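Putative hexulose 6 phosphate synthase (Salmonella typhimurium, PDB 3F4W) is a presumed enzyme of the orotidine 5'-phosphate decarboxylase / HUMPS family, built as a TIM barrel of eight parallel strands ringed by helices. Local coordinates at residues Gly166-Ser170 / Gln171-Asp175; Asp148-Ile151 / Thr152-Val156. One frame throughout, in Å; residues are numbered along the deposited sequence.

Contact 1 (Gly166-Ser170 / Gln171-Asp175); sequences GGISS and QTVKD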
loop_
_atom_site.group_PDB
_atom_site.type_symbol
_atom_site.label_atom_id
_atom_site.label_comp_id
_atom_site.label_asym_id
_atom_site.label_seq_id
_atom_site.Cartn_x
_atom_site.Cartn_y
_atom_site.Cartn_z
ATOM N N GLY A 166 -11.456 12.097 4.990
ATOM C CA GLY A 166 -12.380 11.132 5.555
ATOM C C GLY A 166 -13.829 11.438 5.242
ATOM O O GLY A 166 -14.614 11.734 6.139
ATOM N N GLY A 167 -14.181 11.378 3.964
ATOM C CA GLY A 167 -15.557 11.568 3.541
ATOM C C GLY A 167 -16.062 12.989 3.700
ATOM O O GLY A 167 -17.264 13.215 3.818
ATOM N N ILE A 168 -15.145 13.950 3.704
ATOM C CA ILE A 168 -15.518 15.356 3.827
ATOM C C ILE A 168 -16.302 15.822 2.602
ATOM O O ILE A 168 -15.977 15.459 1.469
ATOM C CB ILE A 168 -14.274 16.240 4.048
ATOM C CG1 ILE A 168 -13.604 15.864 5.377
ATOM C CG2 ILE A 168 -14.648 17.722 4.042
ATOM C CD1 ILE A 168 -12.201 16.413 5.549
ATOM N N SER A 169 -17.347 16.612 2.838
ATOM C CA SER A 169 -18.191 17.125 1.761
ATOM C C SER A 169 -18.524 18.596 1.992
ATOM O O SER A 169 -18.093 19.188 2.979
ATOM C CB SER A 169 -19.486 16.315 1.663
ATOM O OG SER A 169 -20.362 16.629 2.733
ATOM N N SER A 170 -19.301 19.182 1.088
ATOM C CA SER A 170 -19.708 20.574 1.244
ATOM C C SER A 170 -20.526 20.750 2.518
ATOM O O SER A 170 -20.565 21.836 3.096
ATOM C CB SER A 170 -20.522 21.039 0.038
ATOM O OG SER A 170 -21.726 20.302 -0.065
ATOM N N GLN A 171 -21.180 19.675 2.949
ATOM C CA GLN A 171 -22.029 19.717 4.136
ATOM C C GLN A 171 -21.232 19.787 5.437
ATOM O O GLN A 171 -21.727 20.297 6.442
ATOM C CB GLN A 171 -22.981 18.517 4.164
ATOM C CG GLN A 171 -24.166 18.652 3.222
ATOM C CD GLN A 171 -25.145 19.724 3.669
ATOM O OE1 GLN A 171 -25.912 19.526 4.612
ATOM N NE2 GLN A 171 -25.126 20.865 2.989
ATOM N N THR A 172 -19.997 19.290 5.421
ATOM C CA THR A 172 -19.197 19.211 6.643
ATOM C C THR A 172 -17.856 19.936 6.565
ATOM O O THR A 172 -17.145 20.036 7.563
ATOM C CB THR A 172 -18.898 17.751 7.004
ATOM O OG1 THR A 172 -18.210 17.128 5.911
ATOM C CG2 THR A 172 -20.191 16.999 7.283
ATOM N N VAL A 173 -17.503 20.431 5.384
ATOM C CA VAL A 173 -16.186 21.027 5.186
ATOM C C VAL A 173 -15.911 22.194 6.141
ATOM O O VAL A 173 -14.776 22.392 6.580
ATOM C CB VAL A 173 -15.965 21.468 3.718
ATOM C CG1 VAL A 173 -17.046 22.449 3.279
ATOM C CG2 VAL A 173 -14.575 22.069 3.547
ATOM N N LYS A 174 -16.942 22.959 6.481
ATOM C CA LYS A 174 -16.738 24.092 7.379
ATOM C C LYS A 174 -16.233 23.671 8.764
ATOM O O LYS A 174 -15.375 24.336 9.348
ATOM C CB LYS A 174 -18.004 24.939 7.506
ATOM C CG LYS A 174 -17.773 26.258 8.228
ATOM C CD LYS A 174 -19.088 26.938 8.564
ATOM C CE LYS A 174 -18.868 28.175 9.412
ATOM N NZ LYS A 174 -20.162 28.741 9.892
ATOM N N ASP A 175 -16.767 22.573 9.289
ATOM C CA ASP A 175 -16.311 22.043 10.575
ATOM C C ASP A 175 -14.796 21.893 10.583
ATOM O O ASP A 175 -14.132 22.209 11.568
ATOM C CB ASP A 175 -16.951 20.683 10.859
ATOM C CG ASP A 175 -18.461 20.759 10.986
ATOM O OD1 ASP A 175 -19.121 19.698 10.944
ATOM O OD2 ASP A 175 -18.989 21.881 11.129
HETATM O O HOH W 1 -18.792 14.400 5.485
HETATM O O HOH W 2 -19.723 22.945 5.523
HETATM O O HOH W 3 -24.175 21.085 0.485
#
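S169 O takes the N-H of T172 at 3.1 Å, closing a type I turn through S170 and Q171 where the loop after strand 161-165 turns into helix 173-177. That donor stands well above the carbonyl plane of S169, 64° out of it. V173 N approaches the same oxygen at 2.8 Å, but at a bent angle, so this second bond is weak.

Two hydroxyls lock the turn from its side chains. T172 OG1 accepts the backbone N-H of S169 at 3.2 Å in a nearly straight bond (171°), reaching back over the turn to do so. In the other direction S169 OG accepts from Q171 N at 3.2 Å, which makes an ST turn. The exchange resembles a capping box, except that the serine serves the N-H two residues on rather than three.

Beside the polar turn, I168 CG2 lies 3.8 Å from V173 CA, the two side chains crossing at about a right angle. V173 has CG1 between its own N and carbonyl carbon (chi1 57°), which brings that methyl to 3.4 Å from S169 O. The valine also packs on V206 and L207 of helix 196-209, and S170 OG is hydrogen-bonded to E199 of that helix.

One water donates a hydrogen bond to G167 O at 2.6 Å and also meets T172 OG1, while another links S170 OG to Q171 NE2. G167 N is hydrogen-bonded to a malonate ion, probably from the crystallisation liquor, though such an ion may mark a pocket at the C-terminal end of the strands. T172 OG1, bonded to S169 N and to the water on G167 O, ties the start of the helix to the loop before it, which would restrain that entry.

Contact 2 (Asp148-Ile151 / Thr152-Val156); sequences DDLI and TMLKV
L150 and L154 meet one turn apart on helix 147-156 of a TIM barrel, which, after the short helix 137-141, forms the main helix of the beta-alpha-beta crossover from strand 130-134 to its parallel neighbour 161-165. L150 is on the barrel-facing side and L154 at its edge, against L179. L150 keeps CG opposite its backbone N (chi1 -179°), whereas L154 swings CG round beside its own N (chi1 -68°). With these settings the two side chains cross at a slant, with L150 CG 4.0 Å from L154 CD1. L154 CG also sits over the helix backbone, 3.3 Å from L150 O, while L154 N takes that oxygen in a hydrogen bond of 2.9 Å.

M153 faces the barrel as well. Its CB rests 3.4 Å from D149 O; from there the chain folds at its next two torsions, and the side chain packs on L131, V133 and I162 of the strands and V120 of helix 116-126. L150 reaches V133, I162 and V164, so the same two strands are covered by both residues. T152 touches P117 of helix 116-126.

Toward solvent the helix is plainer. I151 and K155 run side by side, pointing the same way, and I151 CG2 meets K155 CD at 4.1 Å. The lysine's chi1 of -58° sets CG beside its backbone N and over I151 O, the second torsion is extended, and bends at the last two turn the amine off. At its closest, K155 CG lies 3.1 Å from I151 O, the oxygen that also accepts K155 N at 3.2 Å.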
loop_
_atom_site.group_PDB
_atom_site.type_symbol
_atom_site.label_atom_id
_atom_site.label_comp_id
_atom_site.label_asym_id
_atom_site.label_seq_id
_atom_site.Cartn_x
_atom_site.Cartn_y
_atom_site.Cartn_z
ATOM N N ASP A 148 -12.155 13.891 15.177
ATOM C CA ASP A 148 -11.568 13.670 16.496
ATOM C C ASP A 148 -10.057 13.517 16.375
ATOM O O ASP A 148 -9.305 14.078 17.172
ATOM C CB ASP A 148 -12.181 12.454 17.199
ATOM C CG ASP A 148 -11.990 12.493 18.714
ATOM O OD1 ASP A 148 -11.302 13.406 19.214
ATOM O OD2 ASP A 148 -12.536 11.612 19.408
ATOM N N ASP A 149 -9.613 12.769 15.369
ATOM C CA ASP A 149 -8.180 12.604 15.131
ATOM C C ASP A 149 -7.516 13.921 14.723
ATOM O O ASP A 149 -6.376 14.186 15.097
ATOM C CB ASP A 149 -7.913 11.507 14.091
ATOM C CG ASP A 149 -8.051 10.104 14.671
ATOM O OD1 ASP A 149 -8.167 9.972 15.909
ATOM O OD2 ASP A 149 -8.033 9.132 13.890
ATOM N N LEU A 150 -8.229 14.750 13.965
ATOM C CA LEU A 150 -7.686 16.045 13.566
ATOM C C LEU A 150 -7.482 16.947 14.783
ATOM O O LEU A 150 -6.491 17.671 14.871
ATOM C CB LEU A 150 -8.592 16.740 12.544
ATOM C CG LEU A 150 -8.095 18.102 12.047
ATOM C CD1 LEU A 150 -6.708 17.980 11.435
ATOM C CD2 LEU A 150 -9.060 18.700 11.043
ATOM N N ILE A 151 -8.425 16.894 15.718
ATOM C CA ILE A 151 -8.330 17.669 16.952
ATOM C C ILE A 151 -7.076 17.302 17.741
ATOM O O ILE A 151 -6.325 18.174 18.172
ATOM C CB ILE A 151 -9.572 17.465 17.836
ATOM C CG1 ILE A 151 -10.811 18.039 17.145
ATOM C CG2 ILE A 151 -9.364 18.097 19.207
ATOM C CD1 ILE A 151 -12.107 17.714 17.853
ATOM N N THR A 152 -6.844 16.008 17.922
ATOM C CA THR A 152 -5.639 15.557 18.605
ATOM C C THR A 152 -4.385 15.963 17.838
ATOM O O THR A 152 -3.429 16.474 18.420
ATOM C CB THR A 152 -5.639 14.039 18.807
ATOM O OG1 THR A 152 -6.730 13.681 19.661
ATOM C CG2 THR A 152 -4.333 13.587 19.442
ATOM N N MET A 153 -4.395 15.739 16.529
ATOM C CA MET A 153 -3.258 16.107 15.697
ATOM C C MET A 153 -2.874 17.573 15.886
ATOM O O MET A 153 -1.704 17.896 16.083
ATOM C CB MET A 153 -3.553 15.828 14.219
ATOM C CG MET A 153 -2.470 16.334 13.288
ATOM S SD MET A 153 -0.919 15.446 13.505
ATOM C CE MET A 153 -1.250 13.967 12.549
ATOM N N LEU A 154 -3.862 18.458 15.826
ATOM C CA LEU A 154 -3.607 19.893 15.936
ATOM C C LEU A 154 -3.068 20.303 17.308
ATOM O O LEU A 154 -2.351 21.298 17.431
ATOM C CB LEU A 154 -4.869 20.689 15.594
ATOM C CG LEU A 154 -5.291 20.601 14.128
ATOM C CD1 LEU A 154 -6.610 21.321 13.881
ATOM C CD2 LEU A 154 -4.190 21.156 13.240
ATOM N N LYS A 155 -3.408 19.531 18.334
ATOM C CA LYS A 155 -2.925 19.809 19.681
ATOM C C LYS A 155 -1.492 19.314 19.881
ATOM O O LYS A 155 -0.717 19.919 20.620
ATOM C CB LYS A 155 -3.846 19.173 20.723
ATOM C CG LYS A 155 -5.289 19.637 20.642
ATOM C CD LYS A 155 -6.168 18.862 21.613
ATOM C CE LYS A 155 -6.000 19.366 23.034
ATOM N NZ LYS A 155 -6.652 20.687 23.218
ATOM N N VAL A 156 -1.142 18.218 19.213
ATOM C CA VAL A 156 0.155 17.581 19.429
ATOM C C VAL A 156 1.235 18.040 18.454
ATOM O O VAL A 156 2.400 18.150 18.829
ATOM C CB VAL A 156 0.053 16.043 19.369
ATOM C CG1 VAL A 156 1.418 15.414 19.597
ATOM C CG2 VAL A 156 -0.952 15.538 20.392
#

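Overall arrangement
Strand 161-165 separates the two contacts along the chain: contact 2 precedes it and contact 1 follows directly. Their centres are about 17 Å apart and their nearest atoms about 6 Å, so they do not touch. Both are partly buried, contact 1 in the loop at the C-terminal end of that strand, contact 2 on an outer helix packed against the strands. In contact 2 a regular helix splits into a leucine and methionine face on the strands and an open face with a lysine; backbone bonds do the holding, and the side chains add apolar packing. Contact 1 depends instead on hydroxyls, waters and an irregular backbone, with a small apolar contact of I168 with V173, which also packs on helix 196-209.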